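Local coordinates for YaeQ family protein (Pseudomonas syringae pv. tomato, PDB 2OT9), which is of unknown function but belongs to the PDDEXK clan, which contains many nucleases, and holds meso-tartaric acid in a pocket, at residues 42-47 / 148-153; 47-52 / 170-175; 81-84 / 90-93. One frame throughout, in Å; residues are numbered along the deposited sequence.

Interaction 1 (42-47 / 148-153)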
loop_
_atom_site.group_PDB
_atom_site.type_symbol
_atom_site.label_atom_id
_atom_site.label_comp_id
_atom_site.label_asym_id
_atom_site.label_seq_id
_atom_site.Cartn_x
_atom_site.Cartn_y
_atom_site.Cartn_z
ATOM N N VAL A 42 -0.418 5.514 2.717
ATOM C CA VAL A 42 -0.759 4.091 2.658
ATOM C C VAL A 42 -0.047 3.409 1.470
ATOM O O VAL A 42 0.473 2.295 1.618
ATOM C CB VAL A 42 -2.287 3.851 2.618
ATOM C CG1 VAL A 42 -2.582 2.353 2.634
ATOM C CG2 VAL A 42 -2.957 4.487 3.867
ATOM N N ARG A 43 -0.003 4.069 0.314
ATOM C CA ARG A 43 0.771 3.534 -0.827
ATOM C C ARG A 43 2.259 3.341 -0.491
ATOM O O ARG A 43 2.871 2.353 -0.912
ATOM C CB ARG A 43 0.636 4.440 -2.053
ATOM C CG ARG A 43 -0.751 4.407 -2.672
ATOM C CD ARG A 43 -0.681 4.640 -4.183
ATOM N NE ARG A 43 -0.212 5.981 -4.521
ATOM C CZ ARG A 43 0.189 6.356 -5.735
ATOM N NH1 ARG A 43 0.590 7.616 -5.937
ATOM N NH2 ARG A 43 0.193 5.478 -6.745
ATOM N N LEU A 44 2.842 4.292 0.244
ATOM C CA LEU A 44 4.256 4.175 0.664
ATOM C C LEU A 44 4.485 3.013 1.637
ATOM O O LEU A 44 5.505 2.301 1.553
ATOM C CB LEU A 44 4.766 5.478 1.306
ATOM C CG LEU A 44 4.638 6.775 0.509
ATOM C CD1 LEU A 44 5.259 7.945 1.300
ATOM C CD2 LEU A 44 5.253 6.658 -0.856
ATOM N N LEU A 45 3.554 2.820 2.569
ATOM C CA LEU A 45 3.636 1.671 3.482
ATOM C C LEU A 45 3.559 0.367 2.687
ATOM O O LEU A 45 4.306 -0.560 2.956
ATOM C CB LEU A 45 2.485 1.705 4.497
ATOM C CG LEU A 45 2.599 2.725 5.632
ATOM C CD1 LEU A 45 1.274 2.787 6.413
ATOM C CD2 LEU A 45 3.776 2.380 6.543
ATOM N N ALA A 46 2.638 0.296 1.718
ATOM C CA ALA A 46 2.502 -0.909 0.872
ATOM C C ALA A 46 3.797 -1.199 0.104
ATOM O O ALA A 46 4.212 -2.347 -0.035
ATOM C CB ALA A 46 1.324 -0.738 -0.131
ATOM N N TYR A 47 4.400 -0.147 -0.434
ATOM C CA TYR A 47 5.672 -0.263 -1.145
ATOM C C TYR A 47 6.748 -0.922 -0.274
ATOM O O TYR A 47 7.443 -1.836 -0.737
ATOM C CB TYR A 47 6.153 1.118 -1.641
ATOM C CG TYR A 47 7.374 1.022 -2.534
ATOM C CD1 TYR A 47 7.255 0.634 -3.867
ATOM C CD2 TYR A 47 8.646 1.288 -2.031
ATOM C CE1 TYR A 47 8.366 0.514 -4.679
ATOM C CE2 TYR A 47 9.770 1.179 -2.832
ATOM C CZ TYR A 47 9.623 0.791 -4.156
ATOM O OH TYR A 47 10.726 0.674 -4.955
ATOM N N ILE A 148 10.290 12.703 1.204
ATOM C CA ILE A 148 9.883 11.822 2.288
ATOM C C ILE A 148 11.016 10.843 2.574
ATOM O O ILE A 148 11.346 9.994 1.735
ATOM C CB ILE A 148 8.619 11.035 1.908
ATOM C CG1 ILE A 148 7.505 11.996 1.455
ATOM C CG2 ILE A 148 8.170 10.150 3.056
ATOM C CD1 ILE A 148 6.569 11.393 0.434
ATOM N N LYS A 149 11.600 10.966 3.763
ATOM C CA LYS A 149 12.705 10.102 4.189
ATOM C C LYS A 149 12.223 9.228 5.332
ATOM O O LYS A 149 11.881 9.732 6.413
ATOM C CB LYS A 149 13.892 10.941 4.644
ATOM C CG LYS A 149 14.320 11.985 3.637
ATOM C CD LYS A 149 15.433 12.836 4.220
ATOM C CE LYS A 149 16.303 13.441 3.133
ATOM N NZ LYS A 149 15.557 14.501 2.414
ATOM N N TRP A 150 12.151 7.927 5.072
ATOM C CA TRP A 150 11.719 6.970 6.078
ATOM C C TRP A 150 12.782 5.915 6.299
ATOM O O TRP A 150 13.305 5.343 5.329
ATOM C CB TRP A 150 10.479 6.221 5.595
ATOM C CG TRP A 150 9.161 6.924 5.749
ATOM C CD1 TRP A 150 8.920 8.201 6.190
ATOM C CD2 TRP A 150 7.891 6.362 5.420
ATOM N NE1 TRP A 150 7.550 8.449 6.173
ATOM C CE2 TRP A 150 6.909 7.341 5.689
ATOM C CE3 TRP A 150 7.490 5.110 4.923
ATOM C CZ2 TRP A 150 5.539 7.105 5.484
ATOM C CZ3 TRP A 150 6.134 4.879 4.713
ATOM C CH2 TRP A 150 5.177 5.877 4.989
ATOM N N ASP A 151 13.058 5.613 7.567
ATOM C CA ASP A 151 13.704 4.345 7.904
ATOM C C ASP A 151 12.604 3.399 8.342
ATOM O O ASP A 151 11.854 3.708 9.270
ATOM C CB ASP A 151 14.682 4.505 9.058
ATOM C CG ASP A 151 15.973 5.203 8.658
ATOM O OD1 ASP A 151 16.130 5.658 7.501
ATOM O OD2 ASP A 151 16.861 5.275 9.533
ATOM N N VAL A 152 12.516 2.247 7.688
ATOM C CA VAL A 152 11.491 1.257 8.004
ATOM C C VAL A 152 12.128 -0.049 8.471
ATOM O O VAL A 152 13.007 -0.605 7.791
ATOM C CB VAL A 152 10.569 0.990 6.789
ATOM C CG1 VAL A 152 9.604 -0.188 7.059
ATOM C CG2 VAL A 152 9.767 2.257 6.426
HETATM N N MSE A 153 11.700 -0.516 9.642
HETATM C CA MSE A 153 12.062 -1.841 10.115
HETATM C C MSE A 153 10.794 -2.682 10.193
HETATM O O MSE A 153 9.764 -2.234 10.728
HETATM C CB MSE A 153 12.761 -1.789 11.471
HETATM C CG MSE A 153 13.009 -3.188 12.088
HETATM SE SE MSE A 153 14.145 -3.138 13.652
HETATM C CE MSE A 153 15.822 -2.888 12.730
#

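Interaction 2 (47-52 / 170-175)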
loop_
_atom_site.group_PDB
_atom_site.type_symbol
_atom_site.label_atom_id
_atom_site.label_comp_id
_atom_site.label_asym_id
_atom_site.label_seq_id
_atom_site.Cartn_x
_atom_site.Cartn_y
_atom_site.Cartn_z
ATOM N N TYR A 47 4.400 -0.147 -0.434
ATOM C CA TYR A 47 5.672 -0.263 -1.145
ATOM C C TYR A 47 6.748 -0.922 -0.274
ATOM O O TYR A 47 7.443 -1.836 -0.737
ATOM C CB TYR A 47 6.153 1.118 -1.641
ATOM C CG TYR A 47 7.374 1.022 -2.534
ATOM C CD1 TYR A 47 7.255 0.634 -3.867
ATOM C CD2 TYR A 47 8.646 1.288 -2.031
ATOM C CE1 TYR A 47 8.366 0.514 -4.679
ATOM C CE2 TYR A 47 9.770 1.179 -2.832
ATOM C CZ TYR A 47 9.623 0.791 -4.156
ATOM O OH TYR A 47 10.726 0.674 -4.955
ATOM N N ALA A 48 6.907 -0.435 0.970
ATOM C CA ALA A 48 7.891 -0.992 1.900
ATOM C C ALA A 48 7.513 -2.433 2.283
ATOM O O ALA A 48 8.368 -3.335 2.310
ATOM C CB ALA A 48 8.011 -0.115 3.152
ATOM N N PHE A 49 6.223 -2.651 2.525
ATOM C CA PHE A 49 5.722 -3.909 3.067
ATOM C C PHE A 49 5.783 -5.058 2.055
ATOM O O PHE A 49 5.946 -6.220 2.434
ATOM C CB PHE A 49 4.293 -3.709 3.570
ATOM C CG PHE A 49 3.792 -4.818 4.444
ATOM C CD1 PHE A 49 4.428 -5.118 5.654
ATOM C CD2 PHE A 49 2.665 -5.542 4.075
ATOM C CE1 PHE A 49 3.948 -6.153 6.492
ATOM C CE2 PHE A 49 2.174 -6.578 4.906
ATOM C CZ PHE A 49 2.819 -6.877 6.103
ATOM N N TRP A 50 5.664 -4.730 0.775
ATOM C CA TRP A 50 5.777 -5.738 -0.276
ATOM C C TRP A 50 6.893 -5.462 -1.263
ATOM O O TRP A 50 6.818 -5.895 -2.413
ATOM C CB TRP A 50 4.440 -5.893 -1.005
ATOM C CG TRP A 50 3.413 -6.620 -0.195
ATOM C CD1 TRP A 50 3.416 -7.950 0.139
ATOM C CD2 TRP A 50 2.217 -6.068 0.355
ATOM N NE1 TRP A 50 2.311 -8.245 0.881
ATOM C CE2 TRP A 50 1.541 -7.116 1.011
ATOM C CE3 TRP A 50 1.647 -4.781 0.355
ATOM C CZ2 TRP A 50 0.304 -6.926 1.665
ATOM C CZ3 TRP A 50 0.419 -4.585 1.000
ATOM C CH2 TRP A 50 -0.241 -5.653 1.645
ATOM N N TYR A 51 7.932 -4.763 -0.799
ATOM C CA TYR A 51 9.061 -4.375 -1.634
ATOM C C TYR A 51 9.623 -5.498 -2.522
ATOM O O TYR A 51 9.839 -6.619 -2.057
ATOM C CB TYR A 51 10.214 -3.774 -0.805
ATOM C CG TYR A 51 11.332 -3.377 -1.730
ATOM C CD1 TYR A 51 11.244 -2.209 -2.505
ATOM C CD2 TYR A 51 12.438 -4.215 -1.918
ATOM C CE1 TYR A 51 12.264 -1.877 -3.409
ATOM C CE2 TYR A 51 13.443 -3.890 -2.817
ATOM C CZ TYR A 51 13.346 -2.727 -3.558
ATOM O OH TYR A 51 14.361 -2.430 -4.447
ATOM N N ASN A 52 9.881 -5.147 -3.791
ATOM C CA ASN A 52 10.521 -6.003 -4.786
ATOM C C ASN A 52 11.143 -5.005 -5.773
ATOM O O ASN A 52 10.607 -3.900 -5.951
ATOM C CB ASN A 52 9.424 -6.855 -5.461
ATOM C CG ASN A 52 9.962 -7.883 -6.398
ATOM O OD1 ASN A 52 10.226 -7.595 -7.569
ATOM N ND2 ASN A 52 10.112 -9.114 -5.907
ATOM N N VAL A 170 3.416 0.719 13.262
ATOM C CA VAL A 170 2.258 0.418 12.427
ATOM C C VAL A 170 1.898 -1.048 12.584
ATOM O O VAL A 170 2.611 -1.923 12.104
ATOM C CB VAL A 170 2.536 0.740 10.935
ATOM C CG1 VAL A 170 1.317 0.395 10.075
ATOM C CG2 VAL A 170 2.942 2.214 10.778
ATOM N N GLN A 171 0.782 -1.302 13.254
ATOM C CA GLN A 171 0.306 -2.657 13.461
ATOM C C GLN A 171 -0.901 -2.920 12.562
ATOM O O GLN A 171 -1.983 -2.376 12.782
ATOM C CB GLN A 171 -0.032 -2.888 14.942
ATOM C CG GLN A 171 -0.323 -4.347 15.266
ATOM C CD GLN A 171 0.817 -5.272 14.844
ATOM O OE1 GLN A 171 1.941 -5.136 15.316
ATOM N NE2 GLN A 171 0.524 -6.209 13.944
ATOM N N LEU A 172 -0.704 -3.727 11.526
ATOM C CA LEU A 172 -1.766 -3.945 10.551
ATOM C C LEU A 172 -2.772 -4.908 11.138
ATOM O O LEU A 172 -2.398 -5.852 11.820
ATOM C CB LEU A 172 -1.191 -4.515 9.258
ATOM C CG LEU A 172 -0.133 -3.670 8.553
ATOM C CD1 LEU A 172 0.423 -4.482 7.396
ATOM C CD2 LEU A 172 -0.684 -2.288 8.073
ATOM N N GLN A 173 -4.051 -4.644 10.904
ATOM C CA GLN A 173 -5.096 -5.594 11.278
ATOM C C GLN A 173 -5.440 -6.427 10.055
ATOM O O GLN A 173 -5.961 -5.892 9.087
ATOM C CB GLN A 173 -6.352 -4.875 11.783
ATOM C CG GLN A 173 -7.494 -5.869 12.153
ATOM C CD GLN A 173 -8.796 -5.186 12.565
ATOM O OE1 GLN A 173 -9.333 -4.345 11.844
ATOM N NE2 GLN A 173 -9.317 -5.568 13.722
ATOM N N TRP A 174 -5.172 -7.725 10.100
ATOM C CA TRP A 174 -5.500 -8.610 8.969
ATOM C C TRP A 174 -6.977 -8.984 8.952
ATOM O O TRP A 174 -7.484 -9.560 9.921
ATOM C CB TRP A 174 -4.585 -9.859 8.968
ATOM C CG TRP A 174 -3.223 -9.461 8.536
ATOM C CD1 TRP A 174 -2.178 -9.094 9.343
ATOM C CD2 TRP A 174 -2.772 -9.296 7.190
ATOM N NE1 TRP A 174 -1.093 -8.728 8.570
ATOM C CE2 TRP A 174 -1.434 -8.845 7.247
ATOM C CE3 TRP A 174 -3.367 -9.505 5.928
ATOM C CZ2 TRP A 174 -0.677 -8.600 6.100
ATOM C CZ3 TRP A 174 -2.618 -9.237 4.787
ATOM C CH2 TRP A 174 -1.286 -8.801 4.880
ATOM N N LEU A 175 -7.668 -8.651 7.860
ATOM C CA LEU A 175 -9.069 -9.032 7.681
ATOM C C LEU A 175 -9.203 -10.388 6.962
ATOM O O LEU A 175 -10.048 -11.215 7.322
ATOM C CB LEU A 175 -9.849 -7.949 6.914
ATOM C CG LEU A 175 -10.269 -6.712 7.717
ATOM C CD1 LEU A 175 -9.096 -5.869 8.098
ATOM C CD2 LEU A 175 -11.321 -5.860 6.962
#

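Interaction 3 (81-84 / 90-93). With SRT (S,R meso-tartaric acid), chain C.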
loop_
_atom_site.group_PDB
_atom_site.type_symbol
_atom_site.label_atom_id
_atom_site.label_comp_id
_atom_site.label_asym_id
_atom_site.label_seq_id
_atom_site.Cartn_x
_atom_site.Cartn_y
_atom_site.Cartn_z
ATOM N N TRP A 81 -1.069 -7.419 -7.444
ATOM C CA TRP A 81 -1.936 -6.266 -7.667
ATOM C C TRP A 81 -2.293 -5.681 -6.303
ATOM O O TRP A 81 -2.970 -6.330 -5.515
ATOM C CB TRP A 81 -3.219 -6.727 -8.389
ATOM C CG TRP A 81 -4.160 -5.626 -8.816
ATOM C CD1 TRP A 81 -5.023 -4.922 -8.017
ATOM C CD2 TRP A 81 -4.372 -5.141 -10.156
ATOM N NE1 TRP A 81 -5.741 -4.012 -8.770
ATOM C CE2 TRP A 81 -5.369 -4.135 -10.086
ATOM C CE3 TRP A 81 -3.826 -5.467 -11.408
ATOM C CZ2 TRP A 81 -5.808 -3.435 -11.217
ATOM C CZ3 TRP A 81 -4.273 -4.771 -12.537
ATOM C CH2 TRP A 81 -5.244 -3.759 -12.425
ATOM N N ILE A 82 -1.849 -4.450 -6.029
ATOM C CA ILE A 82 -2.081 -3.852 -4.715
ATOM C C ILE A 82 -2.982 -2.630 -4.783
ATOM O O ILE A 82 -2.668 -1.648 -5.467
ATOM C CB ILE A 82 -0.752 -3.455 -4.037
ATOM C CG1 ILE A 82 0.238 -4.625 -4.107
ATOM C CG2 ILE A 82 -0.993 -3.016 -2.578
ATOM C CD1 ILE A 82 1.631 -4.368 -3.491
ATOM N N GLU A 83 -4.085 -2.664 -4.045
ATOM C CA GLU A 83 -4.920 -1.468 -3.904
ATOM C C GLU A 83 -4.799 -0.880 -2.506
ATOM O O GLU A 83 -4.313 -1.539 -1.581
ATOM C CB GLU A 83 -6.390 -1.805 -4.178
ATOM C CG GLU A 83 -6.674 -2.290 -5.603
ATOM C CD GLU A 83 -6.530 -1.199 -6.690
ATOM O OE1 GLU A 83 -5.998 -0.077 -6.434
ATOM O OE2 GLU A 83 -6.942 -1.484 -7.824
ATOM N N VAL A 84 -5.246 0.363 -2.361
ATOM C CA VAL A 84 -5.338 1.007 -1.050
ATOM C C VAL A 84 -6.728 1.637 -0.910
ATOM O O VAL A 84 -7.356 1.991 -1.910
ATOM C CB VAL A 84 -4.202 2.055 -0.789
ATOM C CG1 VAL A 84 -2.800 1.425 -1.018
ATOM C CG2 VAL A 84 -4.379 3.285 -1.651
ATOM N N ASP A 90 -16.790 -5.862 -6.373
ATOM C CA ASP A 90 -16.730 -6.053 -7.826
ATOM C C ASP A 90 -15.308 -5.780 -8.344
ATOM O O ASP A 90 -14.756 -6.570 -9.108
ATOM C CB ASP A 90 -17.767 -5.183 -8.551
ATOM C CG ASP A 90 -19.202 -5.658 -8.319
ATOM O OD1 ASP A 90 -19.510 -6.814 -8.651
ATOM O OD2 ASP A 90 -20.031 -4.858 -7.832
ATOM N N ARG A 91 -14.703 -4.694 -7.883
ATOM C CA ARG A 91 -13.360 -4.302 -8.347
ATOM C C ARG A 91 -12.327 -5.333 -7.914
ATOM O O ARG A 91 -11.480 -5.756 -8.711
ATOM C CB ARG A 91 -12.960 -2.907 -7.830
ATOM C CG ARG A 91 -11.557 -2.496 -8.333
ATOM C CD ARG A 91 -11.167 -1.038 -8.097
ATOM N NE ARG A 91 -9.778 -0.821 -8.544
ATOM C CZ ARG A 91 -9.409 -0.534 -9.792
ATOM N NH1 ARG A 91 -10.318 -0.394 -10.758
ATOM N NH2 ARG A 91 -8.115 -0.361 -10.074
ATOM N N LEU A 92 -12.413 -5.756 -6.657
ATOM C CA LEU A 92 -11.546 -6.825 -6.153
ATOM C C LEU A 92 -11.726 -8.110 -6.940
ATOM O O LEU A 92 -10.743 -8.783 -7.237
ATOM C CB LEU A 92 -11.792 -7.079 -4.661
ATOM C CG LEU A 92 -11.286 -5.939 -3.769
ATOM C CD1 LEU A 92 -11.700 -6.172 -2.331
ATOM C CD2 LEU A 92 -9.760 -5.756 -3.858
ATOM N N THR A 93 -12.971 -8.447 -7.291
ATOM C CA THR A 93 -13.227 -9.664 -8.061
ATOM C C THR A 93 -12.536 -9.612 -9.418
ATOM O O THR A 93 -11.802 -10.543 -9.785
ATOM C CB THR A 93 -14.739 -9.929 -8.260
ATOM O OG1 THR A 93 -15.359 -10.048 -6.980
ATOM C CG2 THR A 93 -14.978 -11.210 -9.080
HETATM O O1 SRT C . -10.520 3.783 -1.779
HETATM O O11 SRT C . -12.197 3.916 -3.169
HETATM C C1 SRT C . -10.976 3.937 -2.921
HETATM C C2 SRT C . -9.960 4.131 -4.017
HETATM O O2 SRT C . -10.163 5.266 -4.874
HETATM C C3 SRT C . -9.916 2.835 -4.792
HETATM O O3 SRT C . -9.083 1.994 -3.989
HETATM C C4 SRT C . -9.376 3.021 -6.197
HETATM O O4 SRT C . -8.377 3.754 -6.428
HETATM O O41 SRT C . -9.971 2.412 -7.110
#

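Interaction 1 (42-47 / 148-153)
Trp-150 starts from the strand with CG opposite the carbonyl carbon (chi1 -81°), and a nearly eclipsed second torsion (chi2 5°) turns CD1 back over CA, so that the benzo end of the indole projects into the side of helix 42-47. There it runs into Leu-44 and Leu-45. The CB of Leu-44 lies against this end, 3.7 Å from Trp-150 CZ3 and equally close to CH2, so the indole reaches the base of the leucine and not merely its methyl groups. Leu-44 then continues past the ring toward Ile-148. The two aliphatic side chains meet tip to tip, Leu-44 CD1 standing 3.8 Å from Ile-148 CD1. Both residues also cover a single face of the Trp-150 indole near its rim: Ile-148 CG2 is 3.5 Å above the ring plane, and Leu-44 CD1 is 4.2 Å above it. Leu-45 crosses the indole at about a right angle and meets its end obliquely, with CD2 3.9 Å from Trp-150 CZ3. The tryptophan is therefore wedged between successive leucines of one helical turn. All four touching residues are buried and the contact is wholly apolar, a helix-on-sheet packing in which large side chains bridge backbones that stay well apart; the segment axes approach to 11.1 Å and diverge by 48°. Helix 37-49 lies over the mixed sheet, where strand 147-155 runs parallel to 6-16 and antiparallel to 158-163. Phe-10 of strand 6-16 meets the Trp-150 ring edge-to-face, while Val-161 of strand 158-163 touches both Trp-150 and Leu-45. Leu-44 extends the same packing to Ile-29 of strand 21-31.

Interaction 2 (47-52 / 170-175)
The indole NE1 of Trp-50 hydrogen-bonds to the backbone O of Arg-179, giving the one polar atom of this ring a partner while its carbon rim meets Trp-174. Trp-50 CZ2 lies 4.0 Å from Trp-174 CH2. The two side chains run alongside with opposite headings, and it is the edge of the Trp-174 indole that makes the touch. Phe-49 comes to that same edge: its CE2 is 3.7 Å from Trp-174 CZ2, which lies near the plane of the phenyl ring, so the two rings meet rim against rim without stacking. Within 47-52, Phe-49 CD2 sits over the centre of the Trp-50 indole, 3.5 Å above its plane, which makes the neighbouring aromatics one compact group. They mark the end of helix 37-49, since Trp-50 is the first residue to leave helical backbone angles. Here the helix packs on the mixed sheet at strand 166-174, the partner of 127-131 in the middle of the strand order. Leu-172 and Trp-174, two positions apart along the chain, together supply the sheet side. With CG of Phe-49 swung opposite its backbone N (chi1 -166°), the phenyl ring faces the oncoming leucine, and Leu-172 CD1 makes a CH-pi contact 3.8 Å from the ring centroid and 20° off the normal. That methyl leans toward the rim, its nearest ring atom being Phe-49 CZ at 3.6 Å. The side chain of Arg-179 makes a cation-pi contact with Phe-49, and Leu-172 also rests on Ala-130 of strand 127-131.

Interaction 3 (81-84 / 90-93)
Strand 81-84 and helix 90-93 come nearest at Glu-83 and Leu-92, whose CA atoms are 8.8 Å apart, and the side chains of Glu-83 and Arg-91 bridge this gap. Arg-91 is extended from CG to NE and reaches from the helix toward the strand, while Glu-83 bends at its second torsion to meet it at about a right angle. The arginine forms a salt bridge to a single carboxylate oxygen, side-on, through two hydrogen bonds: NH2 is 2.8 Å from Glu-83 OE2, and NE is 3.0 Å from the same oxygen. The carboxylate and guanidinium planes stand 62° apart. NH2 arrives on the syn side, whereas NE meets the oxygen from well above the carboxylate plane, and both hydrogen bonds are bent (143° and 136° at the hydrogen). The strand itself adds a third donor, Trp-81 NE1, which hydrogen-bonds to Glu-83 OE2 at 3.0 Å. The indole also places CZ2 4.0 Å from Arg-91 NH2, which approaches the ring at its edge. Glu-83 OE1 is held by Ala-68 N and Arg-91 NH1 by Val-64 O. This contact joins the first strand and the helix of a beta-alpha-beta unit, 78-84, 89-96 and 101-106, and borders the bound meso-tartaric acid. The ligand hydroxyl O3 donates to Val-84 O at 2.7 Å, and its carboxylate atom O41 lies over a face of the Arg-91 guanidinium, 3.5 Å from NE. Gln-86 N and Arg-39 NH2 also hydrogen-bond to the tartrate. Trp-81 probably helps to position the Glu-83 carboxylate, which with Val-64 O holds the guanidinium beside the pocket; so placed, it could favour a carboxylate over its face, though Glu-83 would offset part of its charge.

In the fold
Interactions 1 and 2 are buried packing along helix 37-49: the body of the helix rests on strand 147-155 and its C-terminal end on strand 166-174. Aliphatic groups and one indole make the first, a cluster of aromatic rings the second, whose Trp-174 is partly exposed. Interaction 3, about 20 Å from interaction 1 between centres, lies on the opposite side of the chain's centre and is polar, built on a salt bridge; it too is mostly buried, with Arg-91 partly exposed at the tartrate pocket. All three reach the same mixed sheet. Strand 81-84 also meets helix 37-49 and the residue after it, through Val-84 against Val-42 and Arg-43, and Ile-82 against Ala-46 and Trp-50.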